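PDB 3HV8: protein FimX from Pseudomonas aeruginosa PAO1, which binds the ligand C2E in a pocket of its EAL domain, a modified beta/alpha barrel. Local coordinates for residues A[37-42]-A[49-54]; A[42-47]-A[243-248]; A[192-197]-A[225-230]. All coordinates share one frame; numbering follows the deposited sequence. Where two conformers were deposited one is given.

Overall arrangement
All three contacts reach the same curved sheet of the EAL domain. Contact 1 pairs the hairpin strands 33-42 and 49-58. Contact 2 begins at S42, which it shares with contact 1, and joins the hairpin turn to strand 246-247. Contact 3 pairs strands 191-194 and 224-227, and the latter lies beside strand 246-247. The centres are 12 to 13 Å apart. Polar side chains tie them together: E52 OE1 of contact 1 lies 2.9 Å from K193 NZ of contact 3, in a salt bridge, and 2.8 Å from Q248 NE2 of contact 2. Contacts 1 and 3 both touch C2E. The side chain of I247 in contact 2 is about 10 Å from C2E, between nearest atoms.

Contact 1 (A[37-42]-A[49-54]); sequences FQPVIS and ENYEVL. With C2E (9,9'-[(2R,3R,3aS,5S,7aR,9R,10R,10aS,12S,14aR)-3,5,10,12-tetrahydroxy-5,12-dioxidooctahydro-2H,7H-difuro[3,2-d:3',2'-j][1,3,7,9,2,8]tetraoxadiphosphacyclododecine-2,9-diyl]bis(2-amino-1,9-dihydro-6H-purin-6-one)), chain B.
F37 to P39 and Y51 to V53 pair in the antiparallel beta hairpin of strands 33-42 and 49-58. Q38 and E52 form a hydrogen-bonded pair. Q38 N to E52 O and E52 N to Q38 O are both 2.9 Å. V40 N also donates to N50 O. F37, P39, Y51 and V53 share one face of the sheet. There F37 lies alongside V53, with CE1 of F37 3.9 Å from CG2 of V53. CB of F37 also meets CD1 of Y51 at 3.8 Å. The proline ring crosses the tyrosine, whose OH bonds to Y261 N.

Q38 and E52 share the other face. Q38 is extended, with CG anti to the backbone N (chi1 -177°), and this carries its amide to the ligand. Q38 NE2 donates to N7 of C2E at 3.1 Å and 161°, and to the carbonyl of Q253. Two partners on NE2 should fix the rotation of the amide. A water lies 2.7 Å from both Q38 OE1 and E52 OE1, between the two side chains. The E52 carboxylate is buried. Its OE1 makes a salt bridge with K193 and accepts from Q248 NE2; OE2 accepts from Q142. L54 packs against a phosphate oxygen, with CD2 of L54 3.7 Å from O11 of C2E. Helix 80-96 lies against F37 and V53, while strands 246-247 and 105-110 flank the hairpin.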
loop_
_atom_site.group_PDB
_atom_site.type_symbol
_atom_site.label_atom_id
_atom_site.label_comp_id
_atom_site.label_asym_id
_atom_site.label_seq_id
_atom_site.Cartn_x
_atom_site.Cartn_y
_atom_site.Cartn_z
ATOM N N PHE A 37 2.843 -11.072 -0.901
ATOM C CA PHE A 37 3.850 -10.032 -1.044
ATOM C C PHE A 37 4.114 -9.805 -2.508
ATOM O O PHE A 37 4.356 -10.754 -3.248
ATOM C CB PHE A 37 5.125 -10.473 -0.326
ATOM C CG PHE A 37 4.898 -10.798 1.122
ATOM C CD1 PHE A 37 4.928 -9.800 2.080
ATOM C CD2 PHE A 37 4.618 -12.096 1.516
ATOM C CE1 PHE A 37 4.682 -10.086 3.412
ATOM C CE2 PHE A 37 4.375 -12.393 2.846
ATOM C CZ PHE A 37 4.413 -11.385 3.795
ATOM N N GLN A 38 4.040 -8.554 -2.946
ATOM C CA GLN A 38 4.335 -8.234 -4.336
ATOM C C GLN A 38 5.452 -7.210 -4.398
ATOM O O GLN A 38 5.308 -6.097 -3.893
ATOM C CB GLN A 38 3.090 -7.728 -5.074
ATOM C CG GLN A 38 3.379 -7.468 -6.553
ATOM C CD GLN A 38 2.163 -7.068 -7.347
ATOM O OE1 GLN A 38 1.161 -6.595 -6.802
ATOM N NE2 GLN A 38 2.236 -7.262 -8.662
ATOM N N PRO A 39 6.572 -7.567 -5.033
ATOM C CA PRO A 39 7.734 -6.672 -4.986
ATOM C C PRO A 39 7.476 -5.362 -5.711
ATOM O O PRO A 39 6.727 -5.306 -6.696
ATOM C CB PRO A 39 8.841 -7.485 -5.684
ATOM C CG PRO A 39 8.083 -8.424 -6.574
ATOM C CD PRO A 39 6.853 -8.809 -5.778
ATOM N N VAL A 40 8.086 -4.303 -5.180
ATOM C CA VAL A 40 8.064 -2.974 -5.771
ATOM C C VAL A 40 9.508 -2.678 -6.171
ATOM O O VAL A 40 10.413 -2.701 -5.337
ATOM C CB VAL A 40 7.515 -1.916 -4.756
ATOM C CG1 VAL A 40 7.554 -0.520 -5.335
ATOM C CG2 VAL A 40 6.075 -2.277 -4.338
ATOM N N ILE A 41 9.711 -2.412 -7.455
ATOM C CA ILE A 41 11.048 -2.379 -8.038
ATOM C C ILE A 41 11.555 -0.940 -8.215
ATOM O O ILE A 41 10.858 -0.104 -8.788
ATOM C CB ILE A 41 11.032 -3.150 -9.393
ATOM C CG1 ILE A 41 11.109 -4.664 -9.147
ATOM C CG2 ILE A 41 12.196 -2.735 -10.263
ATOM C CD1 ILE A 41 9.875 -5.263 -8.514
ATOM N N SER A 42 12.766 -0.669 -7.718
ATOM C CA SER A 42 13.430 0.633 -7.899
ATOM C C SER A 42 14.029 0.725 -9.292
ATOM O O SER A 42 14.729 -0.200 -9.728
ATOM C CB SER A 42 14.552 0.838 -6.864
ATOM O OG SER A 42 15.350 1.980 -7.178
ATOM N N GLU A 49 14.719 -3.690 -0.440
ATOM C CA GLU A 49 13.888 -4.746 -1.006
ATOM C C GLU A 49 12.446 -4.492 -0.586
ATOM O O GLU A 49 11.989 -4.928 0.482
ATOM C CB GLU A 49 14.378 -6.112 -0.525
ATOM C CG GLU A 49 15.870 -6.278 -0.757
ATOM C CD GLU A 49 16.357 -7.704 -0.637
ATOM O OE1 GLU A 49 15.596 -8.560 -0.144
ATOM O OE2 GLU A 49 17.513 -7.959 -1.040
ATOM N N ASN A 50 11.735 -3.754 -1.423
ATOM C CA ASN A 50 10.383 -3.326 -1.082
ATOM C C ASN A 50 9.345 -4.355 -1.514
ATOM O O ASN A 50 9.402 -4.852 -2.649
ATOM C CB ASN A 50 10.054 -1.985 -1.756
ATOM C CG ASN A 50 10.997 -0.848 -1.340
ATOM O OD1 ASN A 50 11.761 -0.334 -2.147
ATOM N ND2 ASN A 50 10.928 -0.461 -0.091
ATOM N N TYR A 51 8.380 -4.659 -0.640
ATOM C CA TYR A 51 7.209 -5.442 -1.041
ATOM C C TYR A 51 5.933 -4.799 -0.539
ATOM O O TYR A 51 5.900 -4.240 0.574
ATOM C CB TYR A 51 7.236 -6.836 -0.421
ATOM C CG TYR A 51 8.323 -7.771 -0.889
ATOM C CD1 TYR A 51 8.080 -8.700 -1.898
ATOM C CD2 TYR A 51 9.568 -7.761 -0.291
ATOM C CE1 TYR A 51 9.063 -9.583 -2.309
ATOM C CE2 TYR A 51 10.556 -8.645 -0.687
ATOM C CZ TYR A 51 10.292 -9.549 -1.702
ATOM O OH TYR A 51 11.279 -10.435 -2.095
ATOM N N GLU A 52 4.880 -4.895 -1.335
ATOM C CA GLU A 52 3.534 -4.588 -0.872
ATOM C C GLU A 52 2.903 -5.826 -0.276
ATOM O O GLU A 52 2.995 -6.923 -0.842
ATOM C CB GLU A 52 2.672 -4.084 -2.031
ATOM C CG GLU A 52 1.267 -3.706 -1.608
ATOM C CD GLU A 52 0.416 -3.255 -2.770
ATOM O OE1 GLU A 52 0.797 -3.493 -3.943
ATOM O OE2 GLU A 52 -0.633 -2.624 -2.515
ATOM N N VAL A 53 2.270 -5.646 0.875
ATOM C CA VAL A 53 1.510 -6.695 1.542
ATOM C C VAL A 53 0.049 -6.677 1.054
ATOM O O VAL A 53 -0.593 -5.624 1.008
ATOM C CB VAL A 53 1.545 -6.491 3.065
ATOM C CG1 VAL A 53 0.687 -7.523 3.775
ATOM C CG2 VAL A 53 3.003 -6.546 3.574
ATOM N N LEU A 54 -0.452 -7.841 0.658
ATOM C CA LEU A 54 -1.832 -7.992 0.199
ATOM C C LEU A 54 -2.503 -9.115 0.964
ATOM O O LEU A 54 -1.913 -10.185 1.167
ATOM C CB LEU A 54 -1.879 -8.273 -1.302
ATOM C CG LEU A 54 -1.308 -7.154 -2.178
ATOM C CD1 LEU A 54 -1.021 -7.639 -3.589
ATOM C CD2 LEU A 54 -2.223 -5.937 -2.205
HETATM P P1 C2E B . -5.096 -2.084 -4.635
HETATM O O2P C2E B . -4.348 -0.675 -4.714
HETATM O O1P C2E B . -6.001 -2.140 -5.801
HETATM O "O5'" C2E B . -4.147 -3.350 -4.831
HETATM C "C5'" C2E B . -3.789 -3.709 -6.179
HETATM C "C4'" C2E B . -4.670 -4.827 -6.778
HETATM O "O4'" C2E B . -4.169 -5.151 -8.098
HETATM C "C3'" C2E B . -4.404 -6.061 -5.927
HETATM O "O3'" C2E B . -5.617 -6.819 -5.800
HETATM C "C2'" C2E B . -3.293 -6.821 -6.690
HETATM O "O2'" C2E B . -3.327 -8.223 -6.495
HETATM C "C1'" C2E B . -3.650 -6.473 -8.135
HETATM N N9 C2E B . -2.534 -6.509 -9.067
HETATM C C8 C2E B . -1.193 -6.489 -8.764
HETATM N N7 C2E B . -0.495 -6.353 -9.869
HETATM C C5 C2E B . -1.357 -6.302 -10.926
HETATM C C6 C2E B . -1.181 -6.175 -12.322
HETATM O O6 C2E B . -0.076 -6.030 -12.847
HETATM N N1 C2E B . -2.292 -6.185 -13.072
HETATM C C2 C2E B . -3.532 -6.313 -12.526
HETATM N N2 C2E B . -4.620 -6.310 -13.359
HETATM N N3 C2E B . -3.710 -6.432 -11.231
HETATM C C4 C2E B . -2.651 -6.420 -10.420
HETATM P P11 C2E B . -5.985 -7.365 -4.332
HETATM O O21 C2E B . -7.300 -8.220 -4.459
HETATM O O11 C2E B . -4.834 -8.059 -3.719
HETATM O O5A C2E B . -6.239 -6.054 -3.476
HETATM C C5A C2E B . -7.316 -5.182 -3.846
HETATM C C4A C2E B . -7.495 -4.079 -2.806
HETATM O O4A C2E B . -7.812 -4.672 -1.538
HETATM C C3A C2E B . -6.244 -3.238 -2.543
HETATM O O3A C2E B . -6.123 -2.137 -3.436
HETATM C C2A C2E B . -6.567 -2.675 -1.158
HETATM O O2A C2E B . -7.536 -1.617 -1.261
HETATM C C1A C2E B . -7.293 -3.857 -0.506
HETATM N N91 C2E B . -6.330 -4.633 0.266
HETATM C C81 C2E B . -5.553 -5.680 -0.142
HETATM N N71 C2E B . -4.836 -6.084 0.870
HETATM C C51 C2E B . -5.168 -5.368 1.987
HETATM C C61 C2E B . -4.779 -5.370 3.342
HETATM O O61 C2E B . -3.862 -6.074 3.783
HETATM N N11 C2E B . -5.403 -4.464 4.139
HETATM C C21 C2E B . -6.359 -3.597 3.682
HETATM N N21 C2E B . -6.905 -2.688 4.543
HETATM N N31 C2E B . -6.711 -3.565 2.424
HETATM C C41 C2E B . -6.144 -4.443 1.590
HETATM O O HOH W 1 -0.521 -4.634 -6.008
HETATM O O HOH W 2 12.483 -1.874 -4.043
#

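Contact 2 (A[42-47]-A[243-248]); sequences SLRGDS and GATYIQ
L43 and R44, in the turn after strand 33-42, bond to the backbone of 243-248. L43 N donates to T245 O at 2.9 Å, almost straight at 179°. R44 grips the carbonyl of A244 side-on. Its NE and NH1 are each 3.0 Å from A244 O, and both come from the same face of the carbonyl plane. Both bonds are clearly bent, as two donors share one oxygen. The chain bends at chi2 (-57°), and CB of L43 lies over one guanidinium face, toward its rim. NH1 of R44 also bonds to W240 O, and the group makes a cation-pi contact with the W240 ring.

Apolar contacts add to these bonds. The side chains of L43 and I247 cross at about a right angle, with CD1 of L43 3.9 Å from CG2 of I247. CG of R44 meets CG2 of T245 at 3.8 Å.

S42 OG accepts from D46 N at 3.0 Å, and one water links S42 OG to T245 O. A second water joins Y246 OH to D46, whose carboxylate also bonds to H48. Mostly, donors meet backbone carbonyls, and the hairpin turn is held to the link between helix 233-242 and strand 246-247 largely through main-chain oxygens.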
loop_
_atom_site.group_PDB
_atom_site.type_symbol
_atom_site.label_atom_id
_atom_site.label_comp_id
_atom_site.label_asym_id
_atom_site.label_seq_id
_atom_site.Cartn_x
_atom_site.Cartn_y
_atom_site.Cartn_z
ATOM N N SER A 42 12.766 -0.669 -7.718
ATOM C CA SER A 42 13.430 0.633 -7.899
ATOM C C SER A 42 14.029 0.725 -9.292
ATOM O O SER A 42 14.729 -0.200 -9.728
ATOM C CB SER A 42 14.552 0.838 -6.864
ATOM O OG SER A 42 15.350 1.980 -7.178
ATOM N N LEU A 43 13.777 1.835 -9.973
ATOM C CA LEU A 43 14.397 2.097 -11.271
ATOM C C LEU A 43 15.611 3.017 -11.167
ATOM O O LEU A 43 16.306 3.218 -12.159
ATOM C CB LEU A 43 13.388 2.693 -12.247
ATOM C CG LEU A 43 12.234 1.756 -12.630
ATOM C CD1 LEU A 43 11.379 2.393 -13.698
ATOM C CD2 LEU A 43 12.803 0.401 -13.106
ATOM N N ARG A 44 15.874 3.571 -9.985
ATOM C CA ARG A 44 16.868 4.647 -9.886
ATOM C C ARG A 44 18.037 4.348 -8.963
ATOM O O ARG A 44 18.809 5.245 -8.633
ATOM C CB ARG A 44 16.195 5.954 -9.462
ATOM C CG ARG A 44 14.969 6.301 -10.289
ATOM C CD ARG A 44 15.273 6.401 -11.799
ATOM N NE ARG A 44 14.041 6.318 -12.589
ATOM C CZ ARG A 44 13.984 6.159 -13.908
ATOM N NH1 ARG A 44 12.800 6.078 -14.518
ATOM N NH2 ARG A 44 15.105 6.074 -14.620
ATOM N N GLY A 45 18.161 3.096 -8.543
ATOM C CA GLY A 45 19.354 2.648 -7.852
ATOM C C GLY A 45 19.208 2.432 -6.364
ATOM O O GLY A 45 20.195 2.214 -5.660
ATOM N N ASP A 46 17.977 2.479 -5.867
ATOM C CA ASP A 46 17.779 2.275 -4.445
ATOM C C ASP A 46 17.956 0.818 -4.042
ATOM O O ASP A 46 17.598 -0.087 -4.791
ATOM C CB ASP A 46 16.411 2.779 -4.016
ATOM C CG ASP A 46 16.279 2.843 -2.529
ATOM O OD1 ASP A 46 16.725 3.860 -1.945
ATOM O OD2 ASP A 46 15.744 1.885 -1.932
ATOM N N SER A 47 18.491 0.592 -2.848
ATOM C CA SER A 47 18.880 -0.756 -2.438
ATOM C C SER A 47 17.858 -1.496 -1.573
ATOM O O SER A 47 18.051 -2.669 -1.262
ATOM C CB SER A 47 20.241 -0.733 -1.734
ATOM O OG SER A 47 20.173 -0.011 -0.520
ATOM N N GLY A 243 10.447 8.470 -16.216
ATOM C CA GLY A 243 11.143 8.812 -14.986
ATOM C C GLY A 243 10.567 8.243 -13.693
ATOM O O GLY A 243 11.009 8.615 -12.599
ATOM N N ALA A 244 9.616 7.325 -13.798
ATOM C CA ALA A 244 9.046 6.686 -12.600
ATOM C C ALA A 244 10.155 6.206 -11.661
ATOM O O ALA A 244 11.132 5.584 -12.112
ATOM C CB ALA A 244 8.186 5.511 -13.005
ATOM N N THR A 245 10.024 6.446 -10.354
ATOM C CA THR A 245 11.069 5.964 -9.447
ATOM C C THR A 245 10.948 4.475 -9.101
ATOM O O THR A 245 11.962 3.823 -8.829
ATOM C CB THR A 245 11.255 6.815 -8.166
ATOM O OG1 THR A 245 9.985 7.235 -7.695
ATOM C CG2 THR A 245 12.086 8.056 -8.472
ATOM N N TYR A 246 9.716 3.955 -9.113
ATOM C CA TYR A 246 9.444 2.556 -8.844
ATOM C C TYR A 246 8.323 2.061 -9.732
ATOM O O TYR A 246 7.446 2.835 -10.138
ATOM C CB TYR A 246 8.970 2.324 -7.393
ATOM C CG TYR A 246 9.907 2.777 -6.305
ATOM C CD1 TYR A 246 10.789 1.889 -5.707
ATOM C CD2 TYR A 246 9.865 4.087 -5.831
ATOM C CE1 TYR A 246 11.652 2.305 -4.695
ATOM C CE2 TYR A 246 10.723 4.506 -4.834
ATOM C CZ TYR A 246 11.596 3.606 -4.258
ATOM O OH TYR A 246 12.446 4.016 -3.246
ATOM N N ILE A 247 8.368 0.760 -10.017
ATOM C CA ILE A 247 7.290 0.097 -10.734
ATOM C C ILE A 247 6.880 -1.217 -10.064
ATOM O O ILE A 247 7.608 -1.782 -9.240
ATOM C CB ILE A 247 7.661 -0.135 -12.224
ATOM C CG1 ILE A 247 8.936 -0.974 -12.323
ATOM C CG2 ILE A 247 7.764 1.202 -12.965
ATOM C CD1 ILE A 247 9.287 -1.368 -13.773
ATOM N N GLN A 248 5.686 -1.685 -10.413
ATOM C CA GLN A 248 5.131 -2.901 -9.865
ATOM C C GLN A 248 4.166 -3.471 -10.902
ATOM O O GLN A 248 3.556 -2.716 -11.672
ATOM C CB GLN A 248 4.364 -2.578 -8.576
ATOM C CG GLN A 248 3.968 -3.794 -7.768
ATOM C CD GLN A 248 2.927 -3.454 -6.724
ATOM O OE1 GLN A 248 1.947 -2.773 -7.013
ATOM N NE2 GLN A 248 3.130 -3.937 -5.515
HETATM O O HOH W 3 14.153 4.287 -7.208
HETATM O O HOH W 4 13.093 2.397 -1.392
#

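Contact 3 (A[192-197]-A[225-230]); sequences IKIDGS and SIVPFV. With C2E (9,9'-[(2R,3R,3aS,5S,7aR,9R,10R,10aS,12S,14aR)-3,5,10,12-tetrahydroxy-5,12-dioxidooctahydro-2H,7H-difuro[3,2-d:3',2'-j][1,3,7,9,2,8]tetraoxadiphosphacyclododecine-2,9-diyl]bis(2-amino-1,9-dihydro-6H-purin-6-one)), chain B.
I192 to I194 run parallel to S225 to V227, and this part is tightly packed. I226 N donates to I192 O at 2.9 Å, and I194 N donates to I226 O at 3.0 Å. On the K193 face, CG of the lysine lies 4.0 Å from CG2 of I226. The extended K193 chain (chi1 -175°) lays CE 3.7 Å from CB of P228. NZ makes a salt bridge with E52 and donates to Q248 OE1. On the other side, CD1 of I194, in one of two modelled conformers, meets CG2 of V227 at 3.8 Å, under helix 205-220. P228 presses its ring against the carbonyl of I194, with CD 3.1 Å from I194 O.

Beyond the strands the contact is looser and partly open to solvent. D195 OD2 accepts from S197 N in an Asx turn. CA of G196 sits over one face of the F229 ring, 4.0 Å from CD2. A guanine of C2E lies over the opposite face, offset toward the rim, the two planes about 28° apart, with N2 of C2E 3.3 Å from CE1 of F229. Strand 191-194, helix 205-220 and strand 224-227 form a beta-alpha-beta crossover. As in other beta/alpha barrels, the loops after the strands' C-terminal ends line the ligand pocket.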
loop_
_atom_site.group_PDB
_atom_site.type_symbol
_atom_site.label_atom_id
_atom_site.label_comp_id
_atom_site.label_asym_id
_atom_site.label_seq_id
_atom_site.Cartn_x
_atom_site.Cartn_y
_atom_site.Cartn_z
ATOM N N ILE A 192 4.028 8.170 -3.706
ATOM C CA ILE A 192 2.718 8.321 -4.327
ATOM C C ILE A 192 2.579 7.267 -5.409
ATOM O O ILE A 192 3.391 7.218 -6.363
ATOM C CB ILE A 192 2.529 9.722 -4.949
ATOM C CG1 ILE A 192 2.624 10.832 -3.889
ATOM C CG2 ILE A 192 1.207 9.792 -5.689
ATOM C CD1 ILE A 192 1.454 10.823 -2.867
ATOM N N LYS A 193 1.569 6.412 -5.260
ATOM C CA LYS A 193 1.371 5.295 -6.162
ATOM C C LYS A 193 0.192 5.672 -7.021
ATOM O O LYS A 193 -0.928 5.845 -6.530
ATOM C CB LYS A 193 1.105 4.021 -5.372
ATOM C CG LYS A 193 1.001 2.760 -6.215
ATOM C CD LYS A 193 0.896 1.548 -5.302
ATOM C CE LYS A 193 1.089 0.290 -6.096
ATOM N NZ LYS A 193 0.871 -0.901 -5.224
ATOM N N ILE A 194 0.438 5.846 -8.315
ATOM C CA ILE A 194 -0.615 6.336 -9.187
ATOM C C ILE A 194 -1.593 5.230 -9.577
ATOM O O ILE A 194 -1.261 4.043 -9.551
ATOM C CB ILE A 194 -0.056 7.060 -10.438
ATOM C CG1 ILE A 194 0.560 6.068 -11.428
ATOM C CG2 ILE A 194 0.940 8.161 -10.029
ATOM C CD1 ILE A 194 0.875 6.709 -12.782
ATOM N N ASP A 195 -2.810 5.632 -9.924
ATOM C CA ASP A 195 -3.859 4.691 -10.284
ATOM C C ASP A 195 -3.482 3.897 -11.543
ATOM O O ASP A 195 -2.900 4.454 -12.482
ATOM C CB ASP A 195 -5.159 5.444 -10.528
ATOM C CG ASP A 195 -6.344 4.517 -10.609
ATOM O OD1 ASP A 195 -6.772 4.025 -9.550
ATOM O OD2 ASP A 195 -6.828 4.267 -11.731
ATOM N N GLY A 196 -3.836 2.615 -11.563
ATOM C CA GLY A 196 -3.529 1.746 -12.687
ATOM C C GLY A 196 -4.154 2.182 -13.999
ATOM O O GLY A 196 -3.686 1.799 -15.077
ATOM N N SER A 197 -5.199 2.996 -13.924
ATOM C CA SER A 197 -5.842 3.509 -15.135
ATOM C C SER A 197 -4.871 4.287 -16.024
ATOM O O SER A 197 -5.046 4.344 -17.245
ATOM C CB SER A 197 -7.047 4.385 -14.786
ATOM O OG SER A 197 -6.660 5.542 -14.066
ATOM N N SER A 225 7.550 8.474 -7.052
ATOM C CA SER A 225 6.458 7.871 -7.805
ATOM C C SER A 225 6.557 6.348 -7.868
ATOM O O SER A 225 7.638 5.784 -8.051
ATOM C CB SER A 225 6.427 8.442 -9.224
ATOM O OG SER A 225 7.692 8.287 -9.865
ATOM N N ILE A 226 5.417 5.692 -7.690
ATOM C CA ILE A 226 5.317 4.252 -7.920
ATOM C C ILE A 226 4.235 4.056 -8.971
ATOM O O ILE A 226 3.120 4.553 -8.824
ATOM C CB ILE A 226 4.896 3.481 -6.650
ATOM C CG1 ILE A 226 5.858 3.772 -5.490
ATOM C CG2 ILE A 226 4.807 2.000 -6.971
ATOM C CD1 ILE A 226 5.394 3.219 -4.124
ATOM N N VAL A 227 4.560 3.351 -10.051
ATOM C CA VAL A 227 3.564 3.076 -11.077
ATOM C C VAL A 227 3.284 1.591 -11.139
ATOM O O VAL A 227 4.174 0.792 -11.431
ATOM C CB VAL A 227 4.017 3.562 -12.463
ATOM C CG1 VAL A 227 2.928 3.314 -13.481
ATOM C CG2 VAL A 227 4.326 5.052 -12.404
ATOM N N PRO A 228 2.050 1.201 -10.839
ATOM C CA PRO A 228 1.704 -0.213 -10.805
ATOM C C PRO A 228 1.066 -0.694 -12.111
ATOM O O PRO A 228 0.986 0.054 -13.093
ATOM C CB PRO A 228 0.663 -0.251 -9.683
ATOM C CG PRO A 228 -0.096 1.024 -9.893
ATOM C CD PRO A 228 0.939 2.046 -10.360
ATOM N N PHE A 229 0.604 -1.940 -12.086
ATOM C CA PHE A 229 -0.084 -2.571 -13.225
ATOM C C PHE A 229 0.804 -2.709 -14.465
ATOM O O PHE A 229 0.316 -2.697 -15.597
ATOM C CB PHE A 229 -1.393 -1.839 -13.558
ATOM C CG PHE A 229 -2.534 -2.175 -12.623
ATOM C CD1 PHE A 229 -3.653 -2.850 -13.087
ATOM C CD2 PHE A 229 -2.479 -1.831 -11.284
ATOM C CE1 PHE A 229 -4.703 -3.168 -12.236
ATOM C CE2 PHE A 229 -3.532 -2.148 -10.417
ATOM C CZ PHE A 229 -4.638 -2.817 -10.901
ATOM N N VAL A 230 2.109 -2.831 -14.252
ATOM C CA VAL A 230 3.012 -3.084 -15.373
ATOM C C VAL A 230 2.829 -4.532 -15.823
ATOM O O VAL A 230 3.150 -5.467 -15.094
ATOM C CB VAL A 230 4.477 -2.798 -14.998
ATOM C CG1 VAL A 230 5.402 -3.123 -16.191
ATOM C CG2 VAL A 230 4.647 -1.345 -14.580
HETATM P P1 C2E B . -5.096 -2.084 -4.635
HETATM O O2P C2E B . -4.348 -0.675 -4.714
HETATM O O1P C2E B . -6.001 -2.140 -5.801
HETATM O "O5'" C2E B . -4.147 -3.350 -4.831
HETATM C "C5'" C2E B . -3.789 -3.709 -6.179
HETATM C "C4'" C2E B . -4.670 -4.827 -6.778
HETATM O "O4'" C2E B . -4.169 -5.151 -8.098
HETATM C "C3'" C2E B . -4.404 -6.061 -5.927
HETATM O "O3'" C2E B . -5.617 -6.819 -5.800
HETATM C "C2'" C2E B . -3.293 -6.821 -6.690
HETATM O "O2'" C2E B . -3.327 -8.223 -6.495
HETATM C "C1'" C2E B . -3.650 -6.473 -8.135
HETATM N N9 C2E B . -2.534 -6.509 -9.067
HETATM C C8 C2E B . -1.193 -6.489 -8.764
HETATM N N7 C2E B . -0.495 -6.353 -9.869
HETATM C C5 C2E B . -1.357 -6.302 -10.926
HETATM C C6 C2E B . -1.181 -6.175 -12.322
HETATM O O6 C2E B . -0.076 -6.030 -12.847
HETATM N N1 C2E B . -2.292 -6.185 -13.072
HETATM C C2 C2E B . -3.532 -6.313 -12.526
HETATM N N2 C2E B . -4.620 -6.310 -13.359
HETATM N N3 C2E B . -3.710 -6.432 -11.231
HETATM C C4 C2E B . -2.651 -6.420 -10.420
HETATM P P11 C2E B . -5.985 -7.365 -4.332
HETATM O O21 C2E B . -7.300 -8.220 -4.459
HETATM O O11 C2E B . -4.834 -8.059 -3.719
HETATM O O5A C2E B . -6.239 -6.054 -3.476
HETATM C C5A C2E B . -7.316 -5.182 -3.846
HETATM C C4A C2E B . -7.495 -4.079 -2.806
HETATM O O4A C2E B . -7.812 -4.672 -1.538
HETATM C C3A C2E B . -6.244 -3.238 -2.543
HETATM O O3A C2E B . -6.123 -2.137 -3.436
HETATM C C2A C2E B . -6.567 -2.675 -1.158
HETATM O O2A C2E B . -7.536 -1.617 -1.261
HETATM C C1A C2E B . -7.293 -3.857 -0.506
HETATM N N91 C2E B . -6.330 -4.633 0.266
HETATM C C81 C2E B . -5.553 -5.680 -0.142
HETATM N N71 C2E B . -4.836 -6.084 0.870
HETATM C C51 C2E B . -5.168 -5.368 1.987
HETATM C C61 C2E B . -4.779 -5.370 3.342
HETATM O O61 C2E B . -3.862 -6.074 3.783
HETATM N N11 C2E B . -5.403 -4.464 4.139
HETATM C C21 C2E B . -6.359 -3.597 3.682
HETATM N N21 C2E B . -6.905 -2.688 4.543
HETATM N N31 C2E B . -6.711 -3.565 2.424
HETATM C C41 C2E B . -6.144 -4.443 1.590
#